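Catalase (PDB 1M7S) breaks down hydrogen peroxide into water and oxygen with the help of heme, protecting the cell from the toxic effects of the peroxide. Local coordinates at residues A[126-131]-A[276-281]; A[207-212]-A[256-261]; A[130-135]-A[165-170]. All coordinates share one frame; numbering follows the deposited sequence.

Contact 1 (A[126-131]-A[276-281]); sequences FPTFFI and TKIWPD
Pro127 meets Ile278 where two loops of the heme catalase fold run past each other in nearly opposite directions, one following barrel strand 117-124 and the other leading into strand 284-295. The proline ring and the isoleucine lie side by side and point the same way, Pro127 CG resting 3.9 Å from Ile278 CG2. Thr128 comes next and shows how one threonine can serve two surroundings. Its methyl turns to the other loop, with Thr128 CG2 3.5 Å from Thr276 O and 3.7 Å from Ile278 CG2. A chi1 of 48° leaves CG2 anti to the carbonyl carbon, on the side of Thr276 and Ile278, and sends OG1 to its hydrogen-bond partners Thr171 and Arg170, both of helix 169-176. One branch therefore packs against 276-281 while the other ties the loop to that helix.

Phe129 divides its roles in a similar way. Its backbone is hydrogen-bonded to Ala275, directly before Thr276, whereas its ring leads away from this contact and touches the heme. One face of that ring carries Phe130 CD1, 4.1 Å above the plane and over its centre. The Phe130 ring in turn meets Phe144 edge-to-face. Ile131 O lies at the edge of the Phe129 ring, in its plane, and also approaches the methyl of Thr276. On that second loop Thr276 OG1 is held by Asp274, leaving the methyl branch to reach across, where Thr276 CG2 comes to 3.3 Å from Phe129 O and 3.9 Å from Ile131 O.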
loop_
_atom_site.group_PDB
_atom_site.type_symbol
_atom_site.label_atom_id
_atom_site.label_comp_id
_atom_site.label_asym_id
_atom_site.label_seq_id
_atom_site.Cartn_x
_atom_site.Cartn_y
_atom_site.Cartn_z
ATOM N N PHE A 126 -14.969 -7.114 29.815
ATOM C CA PHE A 126 -14.664 -8.280 30.663
ATOM C C PHE A 126 -13.331 -8.054 31.367
ATOM O O PHE A 126 -12.371 -7.593 30.751
ATOM C CB PHE A 126 -14.532 -9.566 29.838
ATOM C CG PHE A 126 -15.747 -10.061 29.118
ATOM C CD1 PHE A 126 -17.015 -9.583 29.371
ATOM C CD2 PHE A 126 -15.571 -11.096 28.180
ATOM C CE1 PHE A 126 -18.111 -10.050 28.657
ATOM C CE2 PHE A 126 -16.690 -11.602 27.517
ATOM C CZ PHE A 126 -17.950 -11.079 27.753
ATOM N N PRO A 127 -13.221 -8.401 32.635
ATOM C CA PRO A 127 -11.972 -8.107 33.365
ATOM C C PRO A 127 -10.852 -9.099 33.163
ATOM O O PRO A 127 -9.723 -9.023 33.665
ATOM C CB PRO A 127 -12.420 -8.115 34.847
ATOM C CG PRO A 127 -13.496 -9.162 34.781
ATOM C CD PRO A 127 -14.304 -8.872 33.503
ATOM N N THR A 128 -11.153 -10.204 32.438
ATOM C CA THR A 128 -10.196 -11.277 32.204
ATOM C C THR A 128 -10.248 -11.596 30.694
ATOM O O THR A 128 -11.233 -11.250 30.051
ATOM C CB THR A 128 -10.506 -12.556 33.002
ATOM O OG1 THR A 128 -11.871 -12.979 32.909
ATOM C CG2 THR A 128 -10.180 -12.251 34.474
ATOM N N PHE A 129 -9.267 -12.354 30.237
ATOM C CA PHE A 129 -9.227 -12.736 28.815
ATOM C C PHE A 129 -9.189 -14.253 28.693
ATOM O O PHE A 129 -9.124 -14.961 29.718
ATOM C CB PHE A 129 -7.982 -12.109 28.183
ATOM C CG PHE A 129 -8.188 -11.950 26.697
ATOM C CD1 PHE A 129 -7.357 -12.609 25.794
ATOM C CD2 PHE A 129 -9.209 -11.142 26.226
ATOM C CE1 PHE A 129 -7.571 -12.436 24.445
ATOM C CE2 PHE A 129 -9.426 -10.982 24.869
ATOM C CZ PHE A 129 -8.600 -11.647 23.977
ATOM N N PHE A 130 -9.375 -14.787 27.500
ATOM C CA PHE A 130 -9.439 -16.227 27.319
ATOM C C PHE A 130 -8.072 -16.869 27.360
ATOM O O PHE A 130 -8.030 -18.092 27.612
ATOM C CB PHE A 130 -10.099 -16.539 25.966
ATOM C CG PHE A 130 -11.394 -15.783 25.757
ATOM C CD1 PHE A 130 -11.426 -14.577 25.071
ATOM C CD2 PHE A 130 -12.584 -16.368 26.142
ATOM C CE1 PHE A 130 -12.630 -13.917 24.864
ATOM C CE2 PHE A 130 -13.797 -15.737 25.922
ATOM C CZ PHE A 130 -13.823 -14.502 25.297
ATOM N N ILE A 131 -7.026 -16.129 26.956
ATOM C CA ILE A 131 -5.722 -16.803 26.897
ATOM C C ILE A 131 -4.694 -16.016 27.710
ATOM O O ILE A 131 -5.065 -14.907 28.087
ATOM C CB ILE A 131 -5.213 -16.920 25.444
ATOM C CG1 ILE A 131 -5.268 -15.561 24.765
ATOM C CG2 ILE A 131 -6.001 -18.000 24.714
ATOM C CD1 ILE A 131 -4.579 -15.497 23.384
ATOM N N THR A 276 -5.994 -14.257 32.706
ATOM C CA THR A 276 -7.219 -14.956 32.981
ATOM C C THR A 276 -7.683 -14.820 34.425
ATOM O O THR A 276 -8.721 -15.379 34.790
ATOM C CB THR A 276 -7.089 -16.469 32.646
ATOM O OG1 THR A 276 -6.187 -17.163 33.544
ATOM C CG2 THR A 276 -6.705 -16.564 31.191
ATOM N N LYS A 277 -7.087 -13.880 35.208
ATOM C CA LYS A 277 -7.467 -13.755 36.588
ATOM C C LYS A 277 -7.809 -12.337 37.032
ATOM O O LYS A 277 -7.189 -11.361 36.601
ATOM C CB LYS A 277 -6.211 -14.157 37.472
ATOM C CG LYS A 277 -5.755 -15.607 37.338
ATOM C CD LYS A 277 -6.767 -16.576 37.969
ATOM C CE LYS A 277 -6.231 -18.007 37.920
ATOM N NZ LYS A 277 -6.343 -18.447 36.476
ATOM N N ILE A 278 -8.791 -12.276 37.924
ATOM C CA ILE A 278 -9.078 -11.007 38.608
ATOM C C ILE A 278 -8.300 -11.068 39.945
ATOM O O ILE A 278 -7.756 -12.118 40.264
ATOM C CB ILE A 278 -10.562 -10.810 38.914
ATOM C CG1 ILE A 278 -11.142 -11.885 39.841
ATOM C CG2 ILE A 278 -11.378 -10.799 37.613
ATOM C CD1 ILE A 278 -12.430 -11.405 40.518
ATOM N N TRP A 279 -8.253 -9.992 40.699
ATOM C CA TRP A 279 -7.617 -10.039 42.029
ATOM C C TRP A 279 -8.770 -9.856 43.038
ATOM O O TRP A 279 -9.203 -8.727 43.262
ATOM C CB TRP A 279 -6.638 -8.890 42.170
ATOM C CG TRP A 279 -5.438 -8.877 41.280
ATOM C CD1 TRP A 279 -4.944 -9.892 40.494
ATOM C CD2 TRP A 279 -4.488 -7.808 41.185
ATOM N NE1 TRP A 279 -3.779 -9.501 39.881
ATOM C CE2 TRP A 279 -3.482 -8.213 40.301
ATOM C CE3 TRP A 279 -4.435 -6.520 41.755
ATOM C CZ2 TRP A 279 -2.422 -7.400 39.938
ATOM C CZ3 TRP A 279 -3.347 -5.722 41.412
ATOM C CH2 TRP A 279 -2.368 -6.134 40.510
ATOM N N PRO A 280 -9.300 -10.956 43.530
ATOM C CA PRO A 280 -10.527 -10.968 44.289
ATOM C C PRO A 280 -10.533 -10.155 45.567
ATOM O O PRO A 280 -11.578 -9.539 45.827
ATOM C CB PRO A 280 -10.863 -12.437 44.648
ATOM C CG PRO A 280 -9.851 -13.210 43.855
ATOM C CD PRO A 280 -8.797 -12.297 43.254
ATOM N N ASP A 281 -9.471 -10.165 46.348
ATOM C CA ASP A 281 -9.579 -9.420 47.618
ATOM C C ASP A 281 -8.771 -8.141 47.721
ATOM O O ASP A 281 -8.836 -7.496 48.792
ATOM C CB ASP A 281 -9.258 -10.409 48.756
ATOM C CG ASP A 281 -10.079 -11.678 48.654
ATOM O OD1 ASP A 281 -11.323 -11.596 48.732
ATOM O OD2 ASP A 281 -9.479 -12.752 48.398
#

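Contact 2 (A[207-212]-A[256-261]); sequences YVKFHW and YVQVLK
Val208 and Val257 interlock on one face of an antiparallel strand pair, part of the curled sheet that forms the catalase beta-barrel. The two valines stand at a slant to each other, and the fit is tight: Val208 CG1 lies 3.4 Å from both CB and CG1 of Val257. Val208 places that methyl anti to its backbone N (chi1 177°), which carries it diagonally toward Val257 instead of its direct partner Val259. Phe210, directly opposite Val257, runs alongside it and points the same way, with Phe210 CD1 3.6 Å from Val257 CG1.

The other face, bearing Tyr207, Lys209, His211, Tyr256, Gln258 and Leu260, is more polar. Lys209 and Gln258 slant across one another, the aliphatic part of the lysine passing Gln258 OE1 at 3.9 Å from Lys209 CB. Their polar ends are engaged beyond the pair: Lys209 NZ by the carbonyls of Lys277 and Val193, Gln258 NE2 by those of Val282 and Trp279. The imidazole of His211 is gripped at both nitrogens, NE2 by Asp189 and ND1 by Glu284, which probably favours a positive charge.

Beneath these side chains, six backbone hydrogen bonds join the strands, two at each of Tyr207-Leu260, Lys209-Gln258 and His211-Tyr256. The straightest runs from Tyr256 N to His211 O, 2.8 Å long with an N-H...O angle of 172°.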
loop_
_atom_site.group_PDB
_atom_site.type_symbol
_atom_site.label_atom_id
_atom_site.label_comp_id
_atom_site.label_asym_id
_atom_site.label_seq_id
_atom_site.Cartn_x
_atom_site.Cartn_y
_atom_site.Cartn_z
ATOM N N TYR A 207 2.297 -2.719 40.977
ATOM C CA TYR A 207 1.491 -3.326 39.911
ATOM C C TYR A 207 0.049 -2.899 40.132
ATOM O O TYR A 207 -0.518 -3.051 41.227
ATOM C CB TYR A 207 1.649 -4.861 39.942
ATOM C CG TYR A 207 3.015 -5.283 39.437
ATOM C CD1 TYR A 207 4.062 -5.579 40.326
ATOM C CD2 TYR A 207 3.282 -5.350 38.081
ATOM C CE1 TYR A 207 5.296 -5.948 39.846
ATOM C CE2 TYR A 207 4.522 -5.730 37.592
ATOM C CZ TYR A 207 5.547 -6.009 38.487
ATOM O OH TYR A 207 6.799 -6.379 38.045
ATOM N N VAL A 208 -0.598 -2.403 39.085
ATOM C CA VAL A 208 -1.961 -1.886 39.281
ATOM C C VAL A 208 -2.933 -2.392 38.227
ATOM O O VAL A 208 -2.589 -2.412 37.037
ATOM C CB VAL A 208 -1.848 -0.335 39.115
ATOM C CG1 VAL A 208 -3.205 0.296 39.221
ATOM C CG2 VAL A 208 -0.911 0.295 40.153
ATOM N N LYS A 209 -4.143 -2.709 38.651
ATOM C CA LYS A 209 -5.222 -3.008 37.728
ATOM C C LYS A 209 -6.163 -1.793 37.672
ATOM O O LYS A 209 -6.393 -1.105 38.664
ATOM C CB LYS A 209 -5.963 -4.242 38.169
ATOM C CG LYS A 209 -5.183 -5.488 37.733
ATOM C CD LYS A 209 -6.128 -6.675 37.987
ATOM C CE LYS A 209 -5.406 -7.932 37.521
ATOM N NZ LYS A 209 -6.204 -8.726 36.594
ATOM N N PHE A 210 -6.693 -1.471 36.498
ATOM C CA PHE A 210 -7.605 -0.343 36.293
ATOM C C PHE A 210 -9.020 -0.815 35.988
ATOM O O PHE A 210 -9.230 -1.770 35.220
ATOM C CB PHE A 210 -7.174 0.477 35.061
ATOM C CG PHE A 210 -5.860 1.177 35.215
ATOM C CD1 PHE A 210 -5.787 2.395 35.910
ATOM C CD2 PHE A 210 -4.698 0.672 34.686
ATOM C CE1 PHE A 210 -4.582 3.042 36.065
ATOM C CE2 PHE A 210 -3.502 1.325 34.806
ATOM C CZ PHE A 210 -3.419 2.528 35.505
ATOM N N HIS A 211 -10.013 -0.136 36.520
ATOM C CA HIS A 211 -11.417 -0.472 36.418
ATOM C C HIS A 211 -12.252 0.799 36.228
ATOM O O HIS A 211 -12.235 1.648 37.145
ATOM C CB HIS A 211 -11.878 -1.203 37.698
ATOM C CG HIS A 211 -13.354 -1.474 37.823
ATOM N ND1 HIS A 211 -14.032 -1.304 39.025
ATOM C CD2 HIS A 211 -14.288 -1.877 36.934
ATOM C CE1 HIS A 211 -15.318 -1.596 38.835
ATOM N NE2 HIS A 211 -15.516 -1.961 37.582
ATOM N N TRP A 212 -12.963 0.824 35.113
ATOM C CA TRP A 212 -13.895 1.931 34.880
ATOM C C TRP A 212 -15.247 1.459 35.402
ATOM O O TRP A 212 -15.851 0.533 34.850
ATOM C CB TRP A 212 -14.068 2.268 33.402
ATOM C CG TRP A 212 -12.942 2.870 32.674
ATOM C CD1 TRP A 212 -12.220 2.257 31.672
ATOM C CD2 TRP A 212 -12.404 4.204 32.776
ATOM N NE1 TRP A 212 -11.286 3.113 31.180
ATOM C CE2 TRP A 212 -11.383 4.331 31.826
ATOM C CE3 TRP A 212 -12.711 5.303 33.588
ATOM C CZ2 TRP A 212 -10.640 5.488 31.626
ATOM C CZ3 TRP A 212 -11.970 6.460 33.403
ATOM C CH2 TRP A 212 -10.922 6.578 32.442
ATOM N N TYR A 256 -11.079 3.390 39.063
ATOM C CA TYR A 256 -10.491 2.792 40.243
ATOM C C TYR A 256 -9.203 2.007 39.961
ATOM O O TYR A 256 -9.057 1.384 38.890
ATOM C CB TYR A 256 -11.496 1.835 40.889
ATOM C CG TYR A 256 -12.682 2.474 41.546
ATOM C CD1 TYR A 256 -13.774 2.846 40.761
ATOM C CD2 TYR A 256 -12.745 2.691 42.925
ATOM C CE1 TYR A 256 -14.889 3.430 41.338
ATOM C CE2 TYR A 256 -13.854 3.287 43.513
ATOM C CZ TYR A 256 -14.905 3.662 42.706
ATOM O OH TYR A 256 -16.022 4.256 43.222
ATOM N N VAL A 257 -8.325 1.957 40.982
ATOM C CA VAL A 257 -7.113 1.130 40.888
ATOM C C VAL A 257 -7.033 0.099 42.015
ATOM O O VAL A 257 -7.556 0.331 43.113
ATOM C CB VAL A 257 -5.778 1.859 40.812
ATOM C CG1 VAL A 257 -5.683 2.664 39.499
ATOM C CG2 VAL A 257 -5.490 2.762 42.020
ATOM N N GLN A 258 -6.437 -1.073 41.717
ATOM C CA GLN A 258 -6.137 -2.126 42.676
ATOM C C GLN A 258 -4.619 -2.194 42.667
ATOM O O GLN A 258 -4.027 -2.137 41.569
ATOM C CB GLN A 258 -6.665 -3.549 42.386
ATOM C CG GLN A 258 -8.145 -3.693 42.667
ATOM C CD GLN A 258 -8.555 -5.086 42.185
ATOM O OE1 GLN A 258 -8.445 -5.301 40.969
ATOM N NE2 GLN A 258 -9.015 -5.955 43.066
ATOM N N VAL A 259 -3.977 -2.145 43.828
ATOM C CA VAL A 259 -2.528 -2.005 43.878
ATOM C C VAL A 259 -1.829 -3.112 44.619
ATOM O O VAL A 259 -2.330 -3.419 45.713
ATOM C CB VAL A 259 -2.198 -0.664 44.621
ATOM C CG1 VAL A 259 -0.731 -0.328 44.757
ATOM C CG2 VAL A 259 -2.874 0.515 43.940
ATOM N N LEU A 260 -0.770 -3.657 44.041
ATOM C CA LEU A 260 0.058 -4.646 44.717
ATOM C C LEU A 260 1.531 -4.298 44.515
ATOM O O LEU A 260 1.989 -3.790 43.473
ATOM C CB LEU A 260 -0.133 -6.075 44.216
ATOM C CG LEU A 260 -1.451 -6.795 44.474
ATOM C CD1 LEU A 260 -1.507 -8.133 43.743
ATOM C CD2 LEU A 260 -1.665 -7.039 45.949
ATOM N N LYS A 261 2.332 -4.488 45.587
ATOM C CA LYS A 261 3.771 -4.316 45.508
ATOM C C LYS A 261 4.374 -5.587 44.885
ATOM O O LYS A 261 3.881 -6.705 45.006
ATOM C CB LYS A 261 4.343 -4.150 46.926
ATOM C CG LYS A 261 3.791 -3.000 47.732
ATOM C CD LYS A 261 4.618 -2.789 48.991
ATOM C CE LYS A 261 3.718 -2.612 50.209
ATOM N NZ LYS A 261 3.173 -1.219 50.226
#

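Contact 3 (A[130-135]-A[165-170]); sequences FIRDAI and VPEATR
Phe130, Ile131 and Arg132 pack on the turn 165-168 through apolar side chains and a water-bridged pair of opposite charges, where the loop that follows barrel strand 117-124 in the chain meets the turn leading into helix 169-176. Phe130 and Ala168 form the apolar part, with Phe130 CB 4.2 Å from Ala168 CB and the carbonyl oxygen of Phe130 approaching the same methyl. Beside them Ile131 CG2 touches Val165 CG1.

The polar part belongs to Arg132 and Glu167. Glu167 crosses the guanidinium at a slant, and its CB sits over one face, 3.3 Å above the plane and offset toward the rim. The two flat groups are only 17° from parallel, but Glu167 OE1 lies well out of the guanidinium plane, so Arg132 NH2 and Glu167 OE1, 4.0 Å apart, feel each other by charge without a direct bond. Two waters close the gap. One accepts from Arg132 N and donates to Glu167 OE1, and the other, in the guanidinium plane at its edge, accepts from Arg132 NH2 (2.9 Å) and donates to the same oxygen. A bend at Glu167 chi2 (-96°) turns OE1 toward this pair of waters. Arg132 has its salt bridges with Glu409 and Asp274, which probably help to fix the guanidinium.

Farther along, Asp133 OD1 accepts from Ile135 N at 2.9 Å and is also hydrogen-bonded to Ser18 of the second subunit. Ala134, between Asp133 and Ile135, touches the heme: this is an Asx turn, in a loop that lines the heme pocket and meets a neighbouring subunit of the catalase tetramer.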
loop_
_atom_site.group_PDB
_atom_site.type_symbol
_atom_site.label_atom_id
_atom_site.label_comp_id
_atom_site.label_asym_id
_atom_site.label_seq_id
_atom_site.Cartn_x
_atom_site.Cartn_y
_atom_site.Cartn_z
ATOM N N PHE A 130 -9.375 -14.787 27.500
ATOM C CA PHE A 130 -9.439 -16.227 27.319
ATOM C C PHE A 130 -8.072 -16.869 27.360
ATOM O O PHE A 130 -8.030 -18.092 27.612
ATOM C CB PHE A 130 -10.099 -16.539 25.966
ATOM C CG PHE A 130 -11.394 -15.783 25.757
ATOM C CD1 PHE A 130 -11.426 -14.577 25.071
ATOM C CD2 PHE A 130 -12.584 -16.368 26.142
ATOM C CE1 PHE A 130 -12.630 -13.917 24.864
ATOM C CE2 PHE A 130 -13.797 -15.737 25.922
ATOM C CZ PHE A 130 -13.823 -14.502 25.297
ATOM N N ILE A 131 -7.026 -16.129 26.956
ATOM C CA ILE A 131 -5.722 -16.803 26.897
ATOM C C ILE A 131 -4.694 -16.016 27.710
ATOM O O ILE A 131 -5.065 -14.907 28.087
ATOM C CB ILE A 131 -5.213 -16.920 25.444
ATOM C CG1 ILE A 131 -5.268 -15.561 24.765
ATOM C CG2 ILE A 131 -6.001 -18.000 24.714
ATOM C CD1 ILE A 131 -4.579 -15.497 23.384
ATOM N N ARG A 132 -3.523 -16.606 27.993
ATOM C CA ARG A 132 -2.603 -15.823 28.833
ATOM C C ARG A 132 -1.271 -15.538 28.194
ATOM O O ARG A 132 -0.376 -15.051 28.925
ATOM C CB ARG A 132 -2.430 -16.606 30.165
ATOM C CG ARG A 132 -1.940 -18.028 29.940
ATOM C CD ARG A 132 -1.564 -18.698 31.239
ATOM N NE ARG A 132 -2.557 -18.777 32.298
ATOM C CZ ARG A 132 -3.023 -19.954 32.729
ATOM N NH1 ARG A 132 -3.841 -19.958 33.778
ATOM N NH2 ARG A 132 -2.675 -21.084 32.082
ATOM N N ASP A 133 -1.090 -15.941 26.913
ATOM C CA ASP A 133 0.191 -15.671 26.264
ATOM C C ASP A 133 -0.128 -15.187 24.866
ATOM O O ASP A 133 -0.919 -15.856 24.206
ATOM C CB ASP A 133 1.131 -16.898 26.282
ATOM C CG ASP A 133 2.531 -16.606 25.801
ATOM O OD1 ASP A 133 2.682 -15.972 24.714
ATOM O OD2 ASP A 133 3.574 -16.991 26.441
ATOM N N ALA A 134 0.412 -14.080 24.417
ATOM C CA ALA A 134 0.124 -13.512 23.095
ATOM C C ALA A 134 0.543 -14.382 21.937
ATOM O O ALA A 134 -0.063 -14.239 20.860
ATOM C CB ALA A 134 0.756 -12.124 22.975
ATOM N N ILE A 135 1.458 -15.359 22.125
ATOM C CA ILE A 135 1.728 -16.256 20.992
ATOM C C ILE A 135 0.468 -17.012 20.570
ATOM O O ILE A 135 0.394 -17.483 19.422
ATOM C CB ILE A 135 2.937 -17.149 21.371
ATOM C CG1 ILE A 135 3.649 -17.691 20.125
ATOM C CG2 ILE A 135 2.531 -18.291 22.313
ATOM C CD1 ILE A 135 5.049 -18.173 20.492
ATOM N N VAL A 165 -7.384 -25.558 26.021
ATOM C CA VAL A 165 -7.123 -24.315 26.749
ATOM C C VAL A 165 -8.015 -24.145 27.970
ATOM O O VAL A 165 -8.962 -23.366 28.048
ATOM C CB VAL A 165 -7.352 -23.128 25.765
ATOM C CG1 VAL A 165 -6.895 -21.795 26.405
ATOM C CG2 VAL A 165 -6.590 -23.273 24.447
ATOM N N PRO A 166 -7.729 -24.858 29.051
ATOM C CA PRO A 166 -8.451 -24.864 30.300
ATOM C C PRO A 166 -8.427 -23.478 30.981
ATOM O O PRO A 166 -9.408 -23.113 31.681
ATOM C CB PRO A 166 -7.772 -25.940 31.222
ATOM C CG PRO A 166 -6.424 -26.111 30.577
ATOM C CD PRO A 166 -6.553 -25.747 29.100
ATOM N N GLU A 167 -7.425 -22.669 30.648
ATOM C CA GLU A 167 -7.364 -21.296 31.160
ATOM C C GLU A 167 -8.453 -20.388 30.592
ATOM O O GLU A 167 -8.753 -19.326 31.189
ATOM C CB GLU A 167 -5.977 -20.706 30.995
ATOM C CG GLU A 167 -5.577 -20.505 29.526
ATOM C CD GLU A 167 -4.750 -21.703 29.014
ATOM O OE1 GLU A 167 -3.815 -21.396 28.216
ATOM O OE2 GLU A 167 -5.087 -22.893 29.341
ATOM N N ALA A 168 -9.125 -20.751 29.490
ATOM C CA ALA A 168 -10.254 -19.967 28.956
ATOM C C ALA A 168 -11.612 -20.135 29.643
ATOM O O ALA A 168 -12.542 -19.360 29.430
ATOM C CB ALA A 168 -10.471 -20.385 27.523
ATOM N N THR A 169 -11.684 -21.017 30.650
ATOM C CA THR A 169 -12.935 -21.332 31.313
ATOM C C THR A 169 -13.591 -20.119 31.948
ATOM O O THR A 169 -14.809 -19.893 31.773
ATOM C CB THR A 169 -12.757 -22.467 32.349
ATOM O OG1 THR A 169 -12.093 -23.534 31.669
ATOM C CG2 THR A 169 -14.037 -23.037 32.970
ATOM N N ARG A 170 -12.820 -19.309 32.682
ATOM C CA ARG A 170 -13.500 -18.157 33.348
ATOM C C ARG A 170 -14.042 -17.186 32.312
ATOM O O ARG A 170 -15.196 -16.737 32.415
ATOM C CB ARG A 170 -12.424 -17.484 34.242
ATOM C CG ARG A 170 -13.030 -16.340 35.090
ATOM C CD ARG A 170 -11.906 -15.426 35.634
ATOM N NE ARG A 170 -12.575 -14.581 36.631
ATOM C CZ ARG A 170 -13.410 -13.544 36.518
ATOM N NH1 ARG A 170 -13.699 -12.941 35.382
ATOM N NH2 ARG A 170 -13.913 -13.092 37.671
HETATM O O HOH W 1 -2.844 -19.203 26.811
HETATM O O HOH W 2 -1.256 -21.596 29.588
#

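In the fold
Contact 2 lies in the barrel sheet of the catalase, contacts 1 and 3 in the loops beside it. Contacts 1 and 3 start from the same loop between strand 117-124 and helix 137-144, share Phe130 and Ile131, and have centres about 10 Å apart. Along the chain, contact 3 closes first, contact 2 then pairs barrel strands 205-214 and 252-260, and the loop segment 276-281 returns last to complete contact 1. Contact 2, its centre about 13 Å from that of contact 1, joins it where the 276-281 backbone meets side chains of both strands. Contacts 2 and 3 do not touch, their centres lying about 21 Å apart. Segment 276-281 thus connects the barrel sheet with the loop bordering the heme.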